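Local coordinates for SVS_variant_AS1 (Streptomyces sp. CWA1, PDB 6TJA), which is an ancestral, engineered variant of a class I terpene cyclase and probably converts geranylgeranyl diphosphate into the diterpene spiroviolene, at residues F84-D88 and H89-N93; F103-L106 and A107-Q111; V160-Q163 and I164-A168; A180-L183 and L184-G187. All blocks are in the same frame, centred on the assembly; numbering follows the deposited sequence.

Interaction 1 of 4, residues F84-D88 and H89-N93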
ATOM      1  N   PHE A  84      -7.813   9.128  14.584  1.00 35.30           N
ATOM      2  CA  PHE A  84      -9.202   9.255  15.108  1.00 39.49           C
ATOM      3  C   PHE A  84      -9.855  10.486  14.466  1.00 36.25           C
ATOM      4  O   PHE A  84     -11.000  10.415  14.008  1.00 30.27           O
ATOM      5  CB  PHE A  84      -9.247   9.286  16.639  1.00 43.85           C
ATOM      6  CG  PHE A  84      -9.007   7.951  17.296  1.00 50.99           C
ATOM      7  CD1 PHE A  84      -9.538   6.781  16.765  1.00 57.93           C
ATOM      8  CD2 PHE A  84      -8.240   7.861  18.447  1.00 52.46           C
ATOM      9  CE1 PHE A  84      -9.306   5.559  17.377  1.00 63.27           C
ATOM     10  CE2 PHE A  84      -8.023   6.638  19.070  1.00 52.00           C
ATOM     11  CZ  PHE A  84      -8.558   5.491  18.533  1.00 61.09           C
ATOM     12  N   ALA A  85      -9.109  11.581  14.384  1.00 34.78           N
ATOM     13  CA  ALA A  85      -9.596  12.869  13.858  1.00 33.55           C
ATOM     14  C   ALA A  85      -9.902  12.727  12.351  1.00 36.86           C
ATOM     15  O   ALA A  85     -10.999  13.141  11.901  1.00 36.47           O
ATOM     16  CB  ALA A  85      -8.574  13.927  14.149  1.00 32.86           C
ATOM     17  N   PHE A  86      -8.994  12.138  11.579  1.00 35.06           N
ATOM     18  CA  PHE A  86      -9.175  11.955  10.116  1.00 34.08           C
ATOM     19  C   PHE A  86     -10.332  10.977   9.872  1.00 36.10           C
ATOM     20  O   PHE A  86     -11.202  11.227   9.021  1.00 36.35           O
ATOM     21  CB  PHE A  86      -7.863  11.502   9.472  1.00 31.20           C
ATOM     22  CG  PHE A  86      -7.920  11.394   7.972  1.00 30.69           C
ATOM     23  CD1 PHE A  86      -7.487  12.443   7.173  1.00 29.43           C
ATOM     24  CD2 PHE A  86      -8.386  10.237   7.362  1.00 28.32           C
ATOM     25  CE1 PHE A  86      -7.527  12.335   5.793  1.00 30.85           C
ATOM     26  CE2 PHE A  86      -8.432  10.140   5.980  1.00 27.80           C
ATOM     27  CZ  PHE A  86      -8.022  11.196   5.201  1.00 27.82           C
ATOM     28  N   ASP A  87     -10.383   9.885  10.624  1.00 36.01           N
ATOM     29  CA  ASP A  87     -11.491   8.918  10.485  1.00 37.81           C
ATOM     30  C   ASP A  87     -12.813   9.672  10.668  1.00 39.84           C
ATOM     31  O   ASP A  87     -13.672   9.552   9.789  1.00 38.37           O
ATOM     32  CB  ASP A  87     -11.385   7.741  11.457  1.00 38.49           C
ATOM     33  CG  ASP A  87     -12.475   6.714  11.204  1.00 42.23           C
ATOM     34  OD1 ASP A  87     -12.546   6.206  10.063  1.00 45.90           O
ATOM     35  OD2 ASP A  87     -13.274   6.466  12.125  1.00 54.56           O
ATOM     36  N   ASP A  88     -12.950  10.465  11.737  1.00 41.49           N
ATOM     37  CA  ASP A  88     -14.254  11.045  12.171  1.00 46.20           C
ATOM     38  C   ASP A  88     -14.694  12.221  11.268  1.00 47.99           C
ATOM     39  O   ASP A  88     -15.905  12.371  11.106  1.00 47.26           O
ATOM     40  CB  ASP A  88     -14.211  11.438  13.649  1.00 45.38           C
ATOM     41  CG  ASP A  88     -15.472  12.116  14.158  1.00 42.06           C
ATOM     42  OD1 ASP A  88     -16.447  11.405  14.499  1.00 40.64           O
ATOM     43  OD2 ASP A  88     -15.441  13.345  14.231  1.00 43.08           O
ATOM     44  N   HIS A  89     -13.778  12.973  10.689  1.00 48.05           N
ATOM     45  CA  HIS A  89     -14.121  14.085   9.837  1.00 48.43           C
ATOM     46  C   HIS A  89     -14.075  13.824   8.335  1.00 46.30           C
ATOM     47  O   HIS A  89     -14.661  14.553   7.600  1.00 45.24           O
ATOM     48  CB  HIS A  89     -13.205  15.268  10.101  1.00 49.44           C
ATOM     49  CG  HIS A  89     -13.391  15.893  11.431  1.00 64.89           C
ATOM     50  ND1 HIS A  89     -12.502  15.713  12.464  1.00 69.50           N
ATOM     51  CD2 HIS A  89     -14.356  16.706  11.906  1.00 71.92           C
ATOM     52  CE1 HIS A  89     -12.921  16.372  13.524  1.00 76.80           C
ATOM     53  NE2 HIS A  89     -14.043  16.985  13.210  1.00 76.32           N
ATOM     54  N   ARG A  90     -13.374  12.807   7.877  1.00 40.75           N
ATOM     55  CA  ARG A  90     -13.243  12.588   6.449  1.00 39.58           C
ATOM     56  C   ARG A  90     -13.574  11.233   5.935  1.00 38.26           C
ATOM     57  O   ARG A  90     -13.719  11.055   4.776  1.00 45.39           O
ATOM     58  CB  ARG A  90     -11.801  12.819   6.020  1.00 38.44           C
ATOM     59  CG  ARG A  90     -11.240  14.158   6.355  1.00 41.26           C
ATOM     60  CD  ARG A  90     -11.284  15.090   5.174  1.00 47.34           C
ATOM     61  NE  ARG A  90     -11.273  16.456   5.622  1.00 50.57           N
ATOM     62  CZ  ARG A  90     -10.295  17.309   5.403  1.00 53.15           C
ATOM     63  NH1 ARG A  90      -9.219  16.958   4.720  1.00 56.34           N
ATOM     64  NH2 ARG A  90     -10.397  18.519   5.887  1.00 50.16           N
ATOM     65  N   CYS A  91     -13.686  10.280   6.811  1.00 40.20           N
ATOM     66  CA  CYS A  91     -13.877   8.862   6.432  1.00 37.07           C
ATOM     67  C   CYS A  91     -15.293   8.453   6.812  1.00 37.45           C
ATOM     68  O   CYS A  91     -15.993   7.945   5.949  1.00 39.15           O
ATOM     69  CB  CYS A  91     -12.816   7.966   7.073  1.00 37.89           C
ATOM     70  SG  CYS A  91     -11.111   8.377   6.577  1.00 37.77           S
ATOM     71  N   ASP A  92     -15.703   8.708   8.054  1.00 45.30           N
ATOM     72  CA  ASP A  92     -16.917   8.098   8.670  1.00 48.12           C
ATOM     73  C   ASP A  92     -18.144   9.032   8.567  1.00 46.61           C
ATOM     74  O   ASP A  92     -19.245   8.485   8.543  1.00 43.41           O
ATOM     75  CB  ASP A  92     -16.617   7.652  10.110  1.00 51.40           C
ATOM     76  CG  ASP A  92     -17.561   6.582  10.629  1.00 58.33           C
ATOM     77  OD1 ASP A  92     -17.755   5.571   9.905  1.00 61.90           O
ATOM     78  OD2 ASP A  92     -18.108   6.775  11.743  1.00 63.91           O
ATOM     79  N   ASN A  93     -17.976  10.342   8.563  1.00 49.19           N
ATOM     80  CA  ASN A  93     -19.119  11.214   8.679  1.00 52.84           C
ATOM     81  C   ASN A  93     -19.475  12.314   7.724  1.00 62.52           C
ATOM     82  O   ASN A  93     -20.673  12.546   7.511  1.00 76.63           O
ATOM     83  CB  ASN A  93     -19.072  11.890  10.045  1.00 51.61           C
ATOM     84  CG  ASN A  93     -19.445  10.968  11.155  1.00 51.06           C
ATOM     85  OD1 ASN A  93     -20.340  10.186  11.027  1.00 50.46           O
ATOM     86  ND2 ASN A  93     -18.727  11.040  12.241  1.00 52.41           N
TER

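Interaction 2 of 4, residues F103-L106 and A107-Q111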
ATOM      1  N   PHE A 103     -13.296  10.544  -2.404  1.00 30.26           N
ATOM      2  CA  PHE A 103     -12.416   9.947  -1.373  1.00 28.23           C
ATOM      3  C   PHE A 103     -11.143   9.377  -2.016  1.00 26.52           C
ATOM      4  O   PHE A 103     -10.049   9.573  -1.469  1.00 25.73           O
ATOM      5  CB  PHE A 103     -13.127   8.903  -0.525  1.00 30.71           C
ATOM      6  CG  PHE A 103     -12.215   8.401   0.562  1.00 27.50           C
ATOM      7  CD1 PHE A 103     -12.012   9.141   1.711  1.00 26.74           C
ATOM      8  CD2 PHE A 103     -11.475   7.244   0.383  1.00 28.02           C
ATOM      9  CE1 PHE A 103     -11.148   8.702   2.702  1.00 26.23           C
ATOM     10  CE2 PHE A 103     -10.597   6.819   1.368  1.00 30.59           C
ATOM     11  CZ  PHE A 103     -10.425   7.555   2.522  1.00 26.45           C
ATOM     12  N   ASN A 104     -11.272   8.722  -3.160  1.00 25.87           N
ATOM     13  CA  ASN A 104     -10.116   8.111  -3.847  1.00 27.16           C
ATOM     14  C   ASN A 104      -9.066   9.206  -4.093  1.00 29.48           C
ATOM     15  O   ASN A 104      -7.871   8.910  -3.992  1.00 27.84           O
ATOM     16  CB  ASN A 104     -10.563   7.375  -5.099  1.00 25.91           C
ATOM     17  CG  ASN A 104     -11.347   6.112  -4.816  1.00 24.43           C
ATOM     18  OD1 ASN A 104     -11.515   5.710  -3.664  1.00 24.91           O
ATOM     19  ND2 ASN A 104     -11.771   5.453  -5.876  1.00 22.92           N
ATOM     20  N   ALA A 105      -9.483  10.429  -4.399  1.00 26.99           N
ATOM     21  CA  ALA A 105      -8.555  11.539  -4.683  1.00 28.64           C
ATOM     22  C   ALA A 105      -7.932  12.012  -3.367  1.00 29.22           C
ATOM     23  O   ALA A 105      -6.685  12.197  -3.321  1.00 25.86           O
ATOM     24  CB  ALA A 105      -9.248  12.661  -5.422  1.00 29.13           C
ATOM     25  N   LEU A 106      -8.738  12.188  -2.323  1.00 26.93           N
ATOM     26  CA  LEU A 106      -8.187  12.547  -0.990  1.00 30.67           C
ATOM     27  C   LEU A 106      -7.168  11.490  -0.538  1.00 26.97           C
ATOM     28  O   LEU A 106      -6.087  11.869  -0.107  1.00 25.66           O
ATOM     29  CB  LEU A 106      -9.322  12.703   0.025  1.00 32.38           C
ATOM     30  CG  LEU A 106      -8.864  13.009   1.447  1.00 33.28           C
ATOM     31  CD1 LEU A 106      -8.358  14.439   1.560  1.00 32.58           C
ATOM     32  CD2 LEU A 106      -9.978  12.775   2.456  1.00 36.33           C
ATOM     33  N   ALA A 107      -7.508  10.202  -0.606  1.00 29.07           N
ATOM     34  CA  ALA A 107      -6.628   9.089  -0.171  1.00 25.88           C
ATOM     35  C   ALA A 107      -5.291   9.212  -0.901  1.00 27.85           C
ATOM     36  O   ALA A 107      -4.217   8.971  -0.292  1.00 25.49           O
ATOM     37  CB  ALA A 107      -7.258   7.758  -0.453  1.00 27.00           C
ATOM     38  N   GLY A 108      -5.358   9.587  -2.168  1.00 25.64           N
ATOM     39  CA  GLY A 108      -4.158   9.743  -3.004  1.00 27.99           C
ATOM     40  C   GLY A 108      -3.348  10.944  -2.574  1.00 25.02           C
ATOM     41  O   GLY A 108      -2.119  10.803  -2.466  1.00 25.44           O
ATOM     42  N   ARG A 109      -4.000  12.077  -2.323  1.00 27.56           N
ATOM     43  CA  ARG A 109      -3.308  13.338  -1.919  1.00 31.38           C
ATOM     44  C   ARG A 109      -2.673  13.135  -0.532  1.00 30.74           C
ATOM     45  O   ARG A 109      -1.511  13.470  -0.376  1.00 30.72           O
ATOM     46  CB  ARG A 109      -4.228  14.563  -1.980  1.00 33.68           C
ATOM     47  CG  ARG A 109      -4.629  14.993  -3.394  1.00 42.59           C
ATOM     48  CD  ARG A 109      -5.337  16.339  -3.552  1.00 41.32           C
ATOM     49  NE  ARG A 109      -6.293  16.543  -2.483  1.00 50.07           N
ATOM     50  CZ  ARG A 109      -7.608  16.261  -2.537  1.00 61.91           C
ATOM     51  NH1 ARG A 109      -8.162  15.785  -3.647  1.00 57.78           N
ATOM     52  NH2 ARG A 109      -8.369  16.476  -1.468  1.00 57.07           N
ATOM     53  N   VAL A 110      -3.390  12.558   0.432  1.00 29.85           N
ATOM     54  CA  VAL A 110      -2.867  12.359   1.815  1.00 29.64           C
ATOM     55  C   VAL A 110      -1.692  11.365   1.777  1.00 30.01           C
ATOM     56  O   VAL A 110      -0.625  11.660   2.365  1.00 26.51           O
ATOM     57  CB  VAL A 110      -3.991  11.910   2.759  1.00 28.33           C
ATOM     58  CG1 VAL A 110      -3.478  11.517   4.127  1.00 30.41           C
ATOM     59  CG2 VAL A 110      -5.019  13.006   2.880  1.00 29.61           C
ATOM     60  N   GLN A 111      -1.871  10.235   1.096  1.00 25.92           N
ATOM     61  CA  GLN A 111      -0.803   9.223   0.999  1.00 26.93           C
ATOM     62  C   GLN A 111       0.454   9.895   0.389  1.00 26.46           C
ATOM     63  O   GLN A 111       1.527   9.762   0.976  1.00 24.06           O
ATOM     64  CB  GLN A 111      -1.334   7.970   0.302  1.00 23.93           C
ATOM     65  CG  GLN A 111      -0.311   6.855   0.222  1.00 23.11           C
ATOM     66  CD  GLN A 111       0.076   6.221   1.539  1.00 24.17           C
ATOM     67  OE1 GLN A 111      -0.731   6.126   2.485  1.00 24.79           O
ATOM     68  NE2 GLN A 111       1.317   5.733   1.585  1.00 22.30           N
TER

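Interaction 3 of 4, residues V160-Q163 and I164-A168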
ATOM      1  N   VAL A 160     -10.669   1.835   3.803  1.00 25.69           N
ATOM      2  CA  VAL A 160     -11.656   2.938   3.973  1.00 28.70           C
ATOM      3  C   VAL A 160     -12.338   3.183   2.618  1.00 27.46           C
ATOM      4  O   VAL A 160     -13.554   3.314   2.607  1.00 30.35           O
ATOM      5  CB  VAL A 160     -11.032   4.226   4.537  1.00 28.14           C
ATOM      6  CG1 VAL A 160     -12.052   5.337   4.566  1.00 28.76           C
ATOM      7  CG2 VAL A 160     -10.456   4.029   5.943  1.00 30.50           C
ATOM      8  N   ALA A 161     -11.576   3.230   1.536  1.00 23.41           N
ATOM      9  CA  ALA A 161     -12.080   3.448   0.164  1.00 23.92           C
ATOM     10  C   ALA A 161     -13.091   2.356  -0.184  1.00 22.57           C
ATOM     11  O   ALA A 161     -14.147   2.703  -0.699  1.00 24.43           O
ATOM     12  CB  ALA A 161     -10.926   3.477  -0.830  1.00 22.86           C
ATOM     13  N   TRP A 162     -12.774   1.095   0.115  1.00 22.97           N
ATOM     14  CA  TRP A 162     -13.678  -0.082  -0.023  1.00 25.87           C
ATOM     15  C   TRP A 162     -14.950   0.137   0.804  1.00 26.22           C
ATOM     16  O   TRP A 162     -16.070   0.015   0.263  1.00 21.77           O
ATOM     17  CB  TRP A 162     -12.919  -1.322   0.441  1.00 26.81           C
ATOM     18  CG  TRP A 162     -13.552  -2.662   0.218  1.00 27.90           C
ATOM     19  CD1 TRP A 162     -14.828  -2.975  -0.146  1.00 26.12           C
ATOM     20  CD2 TRP A 162     -12.878  -3.914   0.432  1.00 27.84           C
ATOM     21  NE1 TRP A 162     -14.978  -4.332  -0.235  1.00 23.96           N
ATOM     22  CE2 TRP A 162     -13.794  -4.932   0.104  1.00 26.69           C
ATOM     23  CE3 TRP A 162     -11.569  -4.255   0.795  1.00 27.13           C
ATOM     24  CZ2 TRP A 162     -13.444  -6.279   0.174  1.00 27.23           C
ATOM     25  CZ3 TRP A 162     -11.228  -5.586   0.865  1.00 29.04           C
ATOM     26  CH2 TRP A 162     -12.152  -6.582   0.542  1.00 28.24           C
ATOM     27  N   GLN A 163     -14.778   0.450   2.082  1.00 28.31           N
ATOM     28  CA  GLN A 163     -15.912   0.706   2.998  1.00 30.86           C
ATOM     29  C   GLN A 163     -16.843   1.789   2.429  1.00 28.04           C
ATOM     30  O   GLN A 163     -18.052   1.519   2.324  1.00 28.70           O
ATOM     31  CB  GLN A 163     -15.394   1.079   4.377  1.00 35.47           C
ATOM     32  CG  GLN A 163     -16.382   0.724   5.467  1.00 41.74           C
ATOM     33  CD  GLN A 163     -16.233   1.651   6.645  1.00 60.04           C
ATOM     34  OE1 GLN A 163     -15.279   1.547   7.428  1.00 59.68           O
ATOM     35  NE2 GLN A 163     -17.184   2.571   6.748  1.00 63.00           N
ATOM     36  N   ILE A 164     -16.318   2.968   2.114  1.00 25.35           N
ATOM     37  CA  ILE A 164     -17.071   4.132   1.555  1.00 26.61           C
ATOM     38  C   ILE A 164     -17.786   3.731   0.245  1.00 28.33           C
ATOM     39  O   ILE A 164     -18.928   4.200   0.013  1.00 26.37           O
ATOM     40  CB  ILE A 164     -16.100   5.315   1.353  1.00 24.40           C
ATOM     41  CG1 ILE A 164     -15.675   5.916   2.692  1.00 24.99           C
ATOM     42  CG2 ILE A 164     -16.692   6.363   0.440  1.00 25.65           C
ATOM     43  CD1 ILE A 164     -14.623   7.006   2.554  1.00 25.79           C
ATOM     44  N   GLY A 165     -17.123   2.930  -0.602  1.00 27.13           N
ATOM     45  CA  GLY A 165     -17.699   2.347  -1.823  1.00 27.86           C
ATOM     46  C   GLY A 165     -18.936   1.533  -1.481  1.00 30.05           C
ATOM     47  O   GLY A 165     -19.984   1.736  -2.162  1.00 29.62           O
ATOM     48  N   ASN A 166     -18.835   0.663  -0.467  1.00 29.29           N
ATOM     49  CA  ASN A 166     -19.965  -0.189   0.002  1.00 30.96           C
ATOM     50  C   ASN A 166     -21.127   0.705   0.463  1.00 30.17           C
ATOM     51  O   ASN A 166     -22.287   0.438   0.052  1.00 29.82           O
ATOM     52  CB  ASN A 166     -19.543  -1.142   1.121  1.00 29.03           C
ATOM     53  CG  ASN A 166     -18.688  -2.297   0.646  1.00 29.40           C
ATOM     54  OD1 ASN A 166     -18.497  -2.470  -0.553  1.00 29.82           O
ATOM     55  ND2 ASN A 166     -18.160  -3.078   1.582  1.00 25.53           N
ATOM     56  N   GLN A 167     -20.813   1.766   1.207  1.00 28.84           N
ATOM     57  CA  GLN A 167     -21.802   2.715   1.788  1.00 34.50           C
ATOM     58  C   GLN A 167     -22.552   3.445   0.671  1.00 31.68           C
ATOM     59  O   GLN A 167     -23.769   3.434   0.712  1.00 32.66           O
ATOM     60  CB  GLN A 167     -21.141   3.707   2.747  1.00 38.50           C
ATOM     61  CG  GLN A 167     -21.044   3.183   4.181  1.00 51.14           C
ATOM     62  CD  GLN A 167     -22.380   2.840   4.798  1.00 56.92           C
ATOM     63  OE1 GLN A 167     -22.729   1.672   4.985  1.00 61.09           O
ATOM     64  NE2 GLN A 167     -23.153   3.867   5.108  1.00 59.74           N
ATOM     65  N   ALA A 168     -21.854   4.028  -0.304  1.00 30.15           N
ATOM     66  CA  ALA A 168     -22.489   4.762  -1.418  1.00 30.55           C
ATOM     67  C   ALA A 168     -23.550   3.849  -2.038  1.00 32.70           C
ATOM     68  O   ALA A 168     -24.646   4.365  -2.337  1.00 38.18           O
ATOM     69  CB  ALA A 168     -21.476   5.207  -2.449  1.00 29.27           C
TER
HETATM   70  O   HOH W   1     -17.618  -5.677  -0.809  1.00 32.00           O

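Interaction 4 of 4, residues A180-L183 and L184-G187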
ATOM      1  N   ALA A 180     -11.932  -9.098   5.374  1.00 24.18           N
ATOM      2  CA  ALA A 180     -10.856  -8.573   4.497  1.00 26.51           C
ATOM      3  C   ALA A 180     -10.828  -7.040   4.578  1.00 25.25           C
ATOM      4  O   ALA A 180      -9.746  -6.460   4.747  1.00 25.77           O
ATOM      5  CB  ALA A 180     -11.035  -9.063   3.078  1.00 27.61           C
ATOM      6  N   MET A 181     -11.992  -6.399   4.482  1.00 24.64           N
ATOM      7  CA  MET A 181     -12.118  -4.930   4.390  1.00 23.75           C
ATOM      8  C   MET A 181     -11.707  -4.304   5.731  1.00 23.96           C
ATOM      9  O   MET A 181     -10.896  -3.361   5.762  1.00 27.12           O
ATOM     10  CB  MET A 181     -13.570  -4.557   4.079  1.00 23.89           C
ATOM     11  CG  MET A 181     -13.809  -3.104   3.995  1.00 21.70           C
ATOM     12  SD  MET A 181     -15.537  -2.651   3.904  1.00 25.59           S
ATOM     13  CE  MET A 181     -16.066  -2.941   5.583  1.00 23.55           C
ATOM     14  N   ARG A 182     -12.262  -4.830   6.801  1.00 22.76           N
ATOM     15  CA  ARG A 182     -12.160  -4.295   8.165  1.00 25.00           C
ATOM     16  C   ARG A 182     -10.741  -4.515   8.703  1.00 24.62           C
ATOM     17  O   ARG A 182     -10.280  -3.715   9.525  1.00 28.31           O
ATOM     18  CB  ARG A 182     -13.267  -4.970   8.970  1.00 26.55           C
ATOM     19  CG  ARG A 182     -13.439  -4.432  10.374  1.00 28.62           C
ATOM     20  CD  ARG A 182     -13.956  -3.009  10.366  1.00 30.18           C
ATOM     21  NE  ARG A 182     -14.147  -2.621  11.754  1.00 32.32           N
ATOM     22  CZ  ARG A 182     -14.031  -1.388  12.208  1.00 31.18           C
ATOM     23  NH1 ARG A 182     -13.700  -0.403  11.394  1.00 27.57           N
ATOM     24  NH2 ARG A 182     -14.213  -1.166  13.493  1.00 34.36           N
ATOM     25  N   LEU A 183     -10.067  -5.561   8.249  1.00 25.37           N
ATOM     26  CA  LEU A 183      -8.640  -5.793   8.543  1.00 28.11           C
ATOM     27  C   LEU A 183      -7.896  -4.502   8.198  1.00 26.46           C
ATOM     28  O   LEU A 183      -6.988  -4.133   8.917  1.00 28.01           O
ATOM     29  CB  LEU A 183      -8.195  -6.976   7.691  1.00 30.74           C
ATOM     30  CG  LEU A 183      -6.810  -7.586   7.921  1.00 35.90           C
ATOM     31  CD1 LEU A 183      -6.623  -8.122   9.343  1.00 35.08           C
ATOM     32  CD2 LEU A 183      -6.634  -8.722   6.912  1.00 39.40           C
ATOM     33  N   LEU A 184      -8.330  -3.820   7.150  1.00 22.88           N
ATOM     34  CA  LEU A 184      -7.687  -2.588   6.650  1.00 22.30           C
ATOM     35  C   LEU A 184      -8.332  -1.328   7.251  1.00 22.35           C
ATOM     36  O   LEU A 184      -7.579  -0.433   7.673  1.00 21.15           O
ATOM     37  CB  LEU A 184      -7.796  -2.635   5.125  1.00 21.45           C
ATOM     38  CG  LEU A 184      -7.047  -3.776   4.436  1.00 21.46           C
ATOM     39  CD1 LEU A 184      -7.080  -3.582   2.927  1.00 20.99           C
ATOM     40  CD2 LEU A 184      -5.591  -3.852   4.929  1.00 23.13           C
ATOM     41  N   SER A 185      -9.670  -1.210   7.194  1.00 23.29           N
ATOM     42  CA  SER A 185     -10.426   0.059   7.377  1.00 23.53           C
ATOM     43  C   SER A 185     -10.422   0.501   8.843  1.00 25.91           C
ATOM     44  O   SER A 185     -10.626   1.699   9.108  1.00 26.63           O
ATOM     45  CB  SER A 185     -11.823  -0.066   6.884  1.00 21.82           C
ATOM     46  OG  SER A 185     -12.535  -1.020   7.647  1.00 22.55           O
ATOM     47  N   ALA A 186     -10.204  -0.420   9.774  1.00 29.40           N
ATOM     48  CA  ALA A 186     -10.199  -0.096  11.224  1.00 31.17           C
ATOM     49  C   ALA A 186      -8.871   0.530  11.664  1.00 27.57           C
ATOM     50  O   ALA A 186      -8.846   0.940  12.781  1.00 31.75           O
ATOM     51  CB  ALA A 186     -10.543  -1.307  12.066  1.00 30.59           C
ATOM     52  N   GLY A 187      -7.835   0.648  10.826  1.00 28.18           N
ATOM     53  CA  GLY A 187      -6.607   1.410  11.158  1.00 28.74           C
ATOM     54  C   GLY A 187      -5.529   0.649  11.949  1.00 29.51           C
ATOM     55  O   GLY A 187      -4.556   1.314  12.449  1.00 26.36           O
TER
HETATM   56  O   HOH W   2      -5.519  -1.520   8.925  1.00 25.81           O

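Interaction 1 of 4, residues F84-D88 and H89-N93
Phe-86 and Arg-90, one helical turn apart, cross at about a right angle, and CB of Arg-90 lies over one face of the ring. It stands 4.2 Å from the centroid of the Phe-86 ring and nearly on its normal, a CH-pi contact. With CG of Phe-86 anti to its backbone N (chi1 -175°), the ring leans forward along the helix and also meets Cys-91, whose SG comes in obliquely to 3.3 Å from CE2 of Phe-86. His-89 folds back on the preceding turn: its ND1 donates to Ala-85 O at 3.0 Å, while its own backbone N reaches that oxygen from the opposite face of the carbonyl plane. OD2 of Asp-88 stands over the imidazole face, with the carboxylate plane 82° from the ring. In a wider pi-type turn Asp-92 N bonds Asp-87 O at 2.8 Å. Asp-87 OD2 and Asp-92 OD2 are 4.9 Å apart, like charges not in contact; with Asp-88 they spell the DDXXXD motif, which binds magnesium in related cyclases. Arg-90 makes its salt bridge to Asp-124, helix 45-52 lies beside Asp-88 and His-89, and helix 100-115 receives Phe-86 on Leu-106 and Val-110 and Cys-91 on Phe-103.

Interaction 2 of 4, residues F103-L106 and A107-Q111
Leu-106 turns its CG anti to the backbone N (chi1 177°), and Val-110 holds CG2 beside its own N, so the two side chains run alongside each other, with Leu-106 CD1 3.9 Å from Val-110 CG2. They form one ridge of helix 100-115 in the all-alpha class I terpene synthase fold, and branched apolar residues suit it because the ridge faces helix 70-91. Arg-109 bends at chi3 (-40°) and curls back over the previous turn, its guanidinium lying above Leu-106 CA. The Arg-109 side chain runs roughly perpendicular to that of Leu-106, bringing NH2 to 3.6 Å from CD1 of Leu-106, and NH1 rests 3.8 Å from CB of Ala-105. Backbone bonds at i to i+4 spacing hold the turns; the one from Val-110 N to Leu-106 O is nearly straight at 173°. The slim residues Ala-105 and Gly-108 suit a face against which Trp-162 of the second subunit packs, and there Asn-104 ND2 bonds Asn-104 OD1 of that subunit. Phe-103 packs on Val-160 and Ile-164 instead, and within its own helix its ring meets Ala-107 obliquely, CE2 of Phe-103 standing 3.9 Å from Ala-107 CB.

Interaction 3 of 4, residues V160-Q163 and I164-A168
Trp-162 and Asn-166 project side by side from successive turns of helix 143-169, and their polar ends meet through a water. The indole NE1 of Trp-162 donates to this water at 3.0 Å, in the plane of the ring; the water in turn gives a weak bond of 3.3 Å to OD1 of Asn-166. That same oxygen lies at the indole edge, 3.7 Å from CD1 of Trp-162, with the amide plane turned 78° from the ring. CG of Asn-166 sits anti to its carbonyl carbon (chi1 -73°), which leans the amide back toward the tryptophan. ND2 of Asn-166 is satisfied separately by OE1 of Gln-244, whose NE2 bonds Gln-163 O. Gln-163 O thus serves two donors, since Gln-167 N also reaches it, at 3.0 Å. Ala-161 O likewise takes Gly-165 N at 3.0 Å and, across the dimer interface, accepts a hydrogen bond from Asn-104 ND2 of the second subunit. On the inner side the contact is apolar: Val-160 CG1 touches Ile-164 CD1 at 3.7 Å, and the pair faces helix 100-115. Hydrocarbon thus packs inside the subunit, whereas the Asn-166 amide and Gln-163 O are tied to Gln-244, and Ala-161 O to the second subunit. Gln-244 OE1 on ND2 and the weak water bond on OD1 together probably fix the rotation of the Asn-166 amide.

Interaction 4 of 4, residues A180-L183 and L184-G187
Ala-180 touches the next turn through its backbone, where O lies 3.8 Å from CG of Leu-184; its small methyl suits close packing on Trp-162 of its own chain, and Arg-112 of the second subunit also touches it. The long, flexible thioether of Met-181 reaches Trp-162, Gln-163 and Asn-166 of helix 143-169, while its carbonyl is gripped by two backbone donors. Ser-185 N approaches Met-181 O in the carbonyl plane at 2.9 Å, whereas Leu-184 N comes from well above it at 3.0 Å, an i to i+3 bond consistent with a tighter turn near the helix end. The hydroxyl of Ser-185, held between N and carbonyl carbon by chi1 of 64°, adds a weak bond to the same oxygen. Arg-182 turns along the helix: its CG is anti to N, and a bend at chi2 (68°) carries the guanidinium over Ala-186. CB of Ala-186 stands on one face of that group, 3.4 Å from NH1 of Arg-182, and Ser-185 OG lies at its edge; a methyl lets the flat cation rest there. NH2 of Arg-182 forms a salt bridge with Asp-229. Leu-183 packs on Ile-221 and Met-222 of helix 211-231, and a water lies 3.0 Å from its carbonyl O. Gly-187 leaves helical geometry with phi 85°, a value that suits glycine, and takes the N-cap position of helix 188-192. Bacterial class I terpene cyclases use an arginine just before a helix break as diphosphate sensor, with the following turn as linker and effector; Arg-182, Ser-185 and Ala-186 are consistent with those roles.

Overall arrangement
The four local contacts follow one another along the chain, on helices 70-91, 100-115, 143-169 and 175-185 of a single all-helical terpene synthase domain. Interactions 1, 2 and 3 meet pairwise with centres 13 to 14 Å apart, Phe-103 touching Cys-91, Val-160 and Ile-164. Interaction 4 joins interaction 3, 11 Å away between centres, through Met-181 and Trp-162; it does not touch interaction 1, whose nearest atoms are about 5 Å off. Interactions 2, 3 and 4 also reach the second subunit. The aspartate-rich motif of interaction 1 and the probable sensor arginine of interaction 4 are therefore linked through helices that also build the dimer interface.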